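Local structure of gamma tubulin complex adapter mto2 (Schizosaccharomyces pombe, 6GDJ) at residues A[27-32]-A[56-61]; A[37-42]-A[49-54]. The protein works with its partner mto1 to recruit the gamma-tubulin complex to cytoplasmic organizing centres and so promote microtubule nucleation, and forms dimers through the domain described here. All coordinates share one frame; numbering follows the deposited sequence.

Interaction 1 (A[27-32]-A[56-61])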
loop_
_atom_site.group_PDB
_atom_site.type_symbol
_atom_site.label_atom_id
_atom_site.label_comp_id
_atom_site.label_asym_id
_atom_site.label_seq_id
_atom_site.Cartn_x
_atom_site.Cartn_y
_atom_site.Cartn_z
ATOM N N LYS A 27 6.585 2.758 7.190
ATOM C CA LYS A 27 7.563 3.254 6.260
ATOM C C LYS A 27 7.190 2.999 4.782
ATOM O O LYS A 27 7.129 3.907 3.993
ATOM C CB LYS A 27 8.973 2.760 6.647
ATOM C CG LYS A 27 10.143 3.271 5.778
ATOM C CD LYS A 27 11.522 2.612 6.125
ATOM N N PRO A 28 6.860 1.718 4.429
ATOM C CA PRO A 28 6.518 1.484 3.021
ATOM C C PRO A 28 5.205 2.167 2.622
ATOM O O PRO A 28 5.076 2.585 1.491
ATOM C CB PRO A 28 6.456 -0.060 2.954
ATOM C CG PRO A 28 6.624 -0.571 4.273
ATOM C CD PRO A 28 7.130 0.478 5.165
ATOM N N VAL A 29 4.226 2.232 3.545
ATOM C CA VAL A 29 2.980 2.951 3.208
ATOM C C VAL A 29 3.287 4.392 2.936
ATOM O O VAL A 29 2.840 4.924 1.964
ATOM C CB VAL A 29 1.939 2.822 4.342
ATOM C CG1 VAL A 29 0.777 3.755 4.033
ATOM C CG2 VAL A 29 1.453 1.383 4.497
ATOM N N GLU A 30 4.071 5.013 3.822
ATOM C CA GLU A 30 4.421 6.420 3.563
ATOM C C GLU A 30 5.174 6.640 2.250
ATOM O O GLU A 30 4.944 7.589 1.505
ATOM C CB GLU A 30 5.291 6.933 4.708
ATOM C CG GLU A 30 4.580 7.007 6.056
ATOM C CD GLU A 30 4.159 8.383 6.480
ATOM O OE1 GLU A 30 4.220 9.304 5.630
ATOM O OE2 GLU A 30 3.623 8.442 7.636
ATOM N N GLN A 31 6.077 5.723 1.969
ATOM C CA GLN A 31 6.866 5.846 0.746
ATOM C C GLN A 31 5.950 5.663 -0.498
ATOM O O GLN A 31 6.062 6.409 -1.454
ATOM C CB GLN A 31 8.021 4.851 0.752
ATOM C CG GLN A 31 9.036 5.103 1.826
ATOM C CD GLN A 31 9.970 6.172 1.488
ATOM O OE1 GLN A 31 9.761 6.886 0.499
ATOM N NE2 GLN A 31 11.057 6.295 2.285
ATOM N N ALA A 32 5.034 4.687 -0.399
ATOM C CA ALA A 32 4.099 4.472 -1.534
ATOM C C ALA A 32 3.191 5.687 -1.781
ATOM O O ALA A 32 3.011 6.116 -2.888
ATOM C CB ALA A 32 3.274 3.240 -1.334
ATOM N N ALA A 56 -5.584 5.028 -0.180
ATOM C CA ALA A 56 -6.473 5.550 0.890
ATOM C C ALA A 56 -7.194 4.402 1.589
ATOM O O ALA A 56 -7.252 4.281 2.781
ATOM C CB ALA A 56 -7.491 6.495 0.316
ATOM N N GLU A 57 -7.735 3.488 0.776
ATOM C CA GLU A 57 -8.436 2.338 1.317
ATOM C C GLU A 57 -7.545 1.393 2.164
ATOM O O GLU A 57 -7.967 0.832 3.164
ATOM C CB GLU A 57 -9.162 1.542 0.188
ATOM C CG GLU A 57 -10.208 2.283 -0.581
ATOM N N LEU A 58 -6.279 1.256 1.731
ATOM C CA LEU A 58 -5.344 0.471 2.496
ATOM C C LEU A 58 -5.122 1.087 3.905
ATOM O O LEU A 58 -5.155 0.409 4.924
ATOM C CB LEU A 58 -4.022 0.421 1.744
ATOM C CG LEU A 58 -2.920 -0.251 2.570
ATOM C CD1 LEU A 58 -3.216 -1.631 3.047
ATOM C CD2 LEU A 58 -1.664 -0.206 1.761
ATOM N N CYS A 59 -4.916 2.396 3.892
ATOM C CA CYS A 59 -4.696 3.130 5.146
ATOM C C CYS A 59 -5.903 2.981 6.056
ATOM O O CYS A 59 -5.765 2.762 7.240
ATOM C CB CYS A 59 -4.415 4.598 4.859
ATOM S SG CYS A 59 -2.765 4.925 4.196
ATOM N N LEU A 60 -7.088 3.091 5.470
ATOM C CA LEU A 60 -8.308 2.944 6.279
ATOM C C LEU A 60 -8.542 1.521 6.803
ATOM O O LEU A 60 -9.042 1.279 7.883
ATOM C CB LEU A 60 -9.516 3.450 5.505
ATOM C CG LEU A 60 -9.531 4.962 5.182
ATOM C CD1 LEU A 60 -10.809 5.307 4.407
ATOM C CD2 LEU A 60 -9.298 5.767 6.450
ATOM N N GLY A 61 -8.081 0.514 6.026
ATOM C CA GLY A 61 -8.190 -0.842 6.491
ATOM C C GLY A 61 -7.230 -1.112 7.611
ATOM O O GLY A 61 -7.575 -1.775 8.564
#

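Interaction 2 (A[37-42]-A[49-54])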
loop_
_atom_site.group_PDB
_atom_site.type_symbol
_atom_site.label_atom_id
_atom_site.label_comp_id
_atom_site.label_asym_id
_atom_site.label_seq_id
_atom_site.Cartn_x
_atom_site.Cartn_y
_atom_site.Cartn_z
ATOM N N ILE A 37 1.881 10.682 -4.793
ATOM C CA ILE A 37 1.825 12.158 -4.908
ATOM C C ILE A 37 2.689 12.639 -6.095
ATOM O O ILE A 37 2.273 13.476 -6.882
ATOM C CB ILE A 37 2.247 12.863 -3.604
ATOM C CG1 ILE A 37 1.267 12.506 -2.486
ATOM C CG2 ILE A 37 2.396 14.352 -3.807
ATOM C CD1 ILE A 37 1.745 12.860 -1.093
ATOM N N THR A 38 3.913 12.080 -6.207
ATOM C CA THR A 38 4.767 12.420 -7.336
ATOM C C THR A 38 4.065 12.162 -8.646
ATOM O O THR A 38 4.114 12.972 -9.543
ATOM C CB THR A 38 6.099 11.706 -7.257
ATOM O OG1 THR A 38 6.709 11.992 -6.026
ATOM C CG2 THR A 38 7.000 12.053 -8.419
ATOM N N LEU A 39 3.410 10.979 -8.758
ATOM C CA LEU A 39 2.716 10.661 -10.003
ATOM C C LEU A 39 1.513 11.591 -10.276
ATOM O O LEU A 39 1.288 11.973 -11.393
ATOM C CB LEU A 39 2.213 9.202 -9.948
ATOM C CG LEU A 39 3.309 8.138 -9.988
ATOM C CD1 LEU A 39 2.850 6.794 -9.582
ATOM C CD2 LEU A 39 3.922 8.125 -11.358
ATOM N N VAL A 40 0.751 11.982 -9.251
ATOM C CA VAL A 40 -0.337 12.961 -9.469
ATOM C C VAL A 40 0.236 14.248 -10.024
ATOM O O VAL A 40 -0.339 14.849 -10.886
ATOM C CB VAL A 40 -1.044 13.238 -8.145
ATOM C CG1 VAL A 40 -1.950 14.452 -8.250
ATOM C CG2 VAL A 40 -1.820 12.042 -7.659
ATOM N N ASN A 41 1.375 14.654 -9.518
ATOM C CA ASN A 41 1.993 15.920 -9.922
ATOM C C ASN A 41 2.642 15.897 -11.277
ATOM O O ASN A 41 2.671 16.924 -11.967
ATOM C CB ASN A 41 2.978 16.430 -8.868
ATOM C CG ASN A 41 2.281 16.922 -7.596
ATOM O OD1 ASN A 41 1.160 17.374 -7.634
ATOM N ND2 ASN A 41 2.986 16.839 -6.443
ATOM N N THR A 42 3.186 14.765 -11.652
ATOM C CA THR A 42 4.042 14.667 -12.830
ATOM C C THR A 42 3.446 13.925 -14.017
ATOM O O THR A 42 3.815 14.198 -15.146
ATOM C CB THR A 42 5.385 13.983 -12.509
ATOM O OG1 THR A 42 5.137 12.650 -12.087
ATOM C CG2 THR A 42 6.171 14.698 -11.418
ATOM N N ASP A 49 -5.161 8.162 -10.297
ATOM C CA ASP A 49 -6.274 8.412 -9.395
ATOM C C ASP A 49 -6.741 7.136 -8.664
ATOM O O ASP A 49 -6.986 7.157 -7.462
ATOM C CB ASP A 49 -7.505 9.005 -10.105
ATOM C CG ASP A 49 -7.373 10.467 -10.441
ATOM O OD1 ASP A 49 -6.358 11.083 -10.035
ATOM O OD2 ASP A 49 -8.270 10.965 -11.171
ATOM N N ALA A 50 -6.909 6.026 -9.409
ATOM C CA ALA A 50 -7.275 4.779 -8.803
ATOM C C ALA A 50 -6.218 4.256 -7.799
ATOM O O ALA A 50 -6.590 3.696 -6.752
ATOM C CB ALA A 50 -7.540 3.711 -9.875
ATOM N N LEU A 51 -4.925 4.492 -8.124
ATOM C CA LEU A 51 -3.878 4.134 -7.207
ATOM C C LEU A 51 -4.083 4.872 -5.886
ATOM O O LEU A 51 -3.978 4.285 -4.815
ATOM C CB LEU A 51 -2.527 4.469 -7.789
ATOM C CG LEU A 51 -1.335 4.397 -6.838
ATOM C CD1 LEU A 51 -1.094 2.964 -6.432
ATOM C CD2 LEU A 51 -0.123 5.006 -7.461
ATOM N N CYS A 52 -4.332 6.185 -5.981
ATOM C CA CYS A 52 -4.534 6.963 -4.773
ATOM C C CYS A 52 -5.721 6.489 -3.967
ATOM O O CYS A 52 -5.652 6.387 -2.760
ATOM C CB CYS A 52 -4.730 8.443 -5.110
ATOM S SG CYS A 52 -3.239 9.292 -5.754
ATOM N N ARG A 53 -6.848 6.159 -4.647
ATOM C CA ARG A 53 -7.992 5.606 -3.931
ATOM C C ARG A 53 -7.666 4.287 -3.251
ATOM O O ARG A 53 -8.072 4.058 -2.096
ATOM C CB ARG A 53 -9.213 5.413 -4.887
ATOM C CG ARG A 53 -9.836 6.726 -5.343
ATOM C CD ARG A 53 -11.221 6.467 -5.960
ATOM N NE ARG A 53 -10.996 5.799 -7.235
ATOM C CZ ARG A 53 -10.772 6.396 -8.412
ATOM N NH1 ARG A 53 -10.820 7.719 -8.558
ATOM N NH2 ARG A 53 -10.531 5.626 -9.453
ATOM N N SER A 54 -6.857 3.431 -3.936
ATOM C CA SER A 54 -6.465 2.193 -3.324
ATOM C C SER A 54 -5.544 2.353 -2.092
ATOM O O SER A 54 -5.712 1.658 -1.134
ATOM C CB SER A 54 -5.866 1.232 -4.296
ATOM O OG SER A 54 -4.624 1.634 -4.756
#

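Interaction 1 (A[27-32]-A[56-61])
Val29 meets Cys59 and Leu58 between two helices of the same chain. The valine splits its two methyls between the two partners. Its CG1 lies 3.7 Å from SG of Cys59, a close van der Waals contact between a methyl and a thiol sulfur. Its CG2 turns to the leucine and stands 4.4 Å from CD2 of Leu58, a looser touch. The contact is apolar, and all three residues are buried.

With CG1 opposite its own backbone N (chi1 171°) and CG2 beside that N, Val29 presents one methyl to each of two adjacent residues. Cys59 holds SG on the N side of its backbone, opposite the carbonyl carbon (chi1 -74°). The sulfur thereby reaches the valine although the CB itself is not aimed straight at the other segment. Leu58 does point its CB across the gap.

Behind these side chains the backbones keep their distance. The nearest CA atoms, those of Val29 and Cys59, are 7.9 Å apart. Both segments are held by regular helical bonds, such as Ala32 N to Pro28 O at 2.8 Å. Helix 23-42 is kinked at Pro28, whose ring nitrogen has no hydrogen to give to the preceding turn.

Segment 27-32 belongs to helix 23-42 and segment 56-61 to helix 46-72. Helix 5-17 closes one flank: Ala12 packs on Cys59, and Arg17 forms a salt bridge with Glu30. The second subunit adds its own Leu58, which packs on both Val29 and Leu58 of this chain. The contact lies near the centre of the chain, between helices 23-42 and 46-72, with helix 5-17 on one side and the second subunit also against it.

Interaction 2 (A[37-42]-A[49-54])
Val40 and Cys52 share the closest approach between the two segments. CG2 of Val40 comes 3.6 Å from SG of Cys52, so one methyl branch rests directly on the sulfur. The valine sets CG1 opposite its backbone N (chi1 167°), which puts CG2 on the N side and facing the cysteine. Cys52 points its CB toward the other helix, and its SG continues across the gap.

Leu51 is next in buried surface. It meets Leu39, and the two side chains cross at about a right angle. Only their ends touch: CD1 of Leu39 is 4.1 Å from CD2 of Leu51. This second contact is less tight than the first. The helix backbones come closest at Val40 and Asp49, with CA atoms 7.5 Å apart.

Two hydroxyls bond to carbonyls of their own helix. Thr42 OG1 donates to Thr38 O at 2.8 Å, from above the carbonyl plane. The same oxygen also accepts from Thr42 N, so two bonds grip it in the last turn of helix 23-42. On the other segment, Ser54 OG donates to Leu51 O at 2.7 Å.

Val48 packs on Leu39 and Val40, while Pro5 and Met9 of helix 5-17 pack on Cys52. Leu51 of the second subunit packs on Leu51 of this chain. The pair of segments flanks the short connection between helices 23-42 and 46-72. It is a helical hairpin, closed by apolar side chains near its turn, within the all-helical twin-cysteine dimerisation domain of Mto2.

Interactions 1 and 2 both join helix 23-42 to helix 46-72, with centres 12 Å apart. Interaction 2 lies nearer the turn of the hairpin. The centre of interaction 1 is about 3 Å from the centre of the chain, that of interaction 2 about 11 Å. Both are buried, though Val40 of interaction 2 is partly exposed. Each pairs a valine methyl with a cysteine sulfur; the second touch is valine to leucine in interaction 1 and leucine to leucine in interaction 2, where more surface is buried. Helix 5-17 packs beside both cysteines. Leu58 and Leu51 each also pack on the same residue of the second subunit, so the hairpin packing runs into the dimer interface.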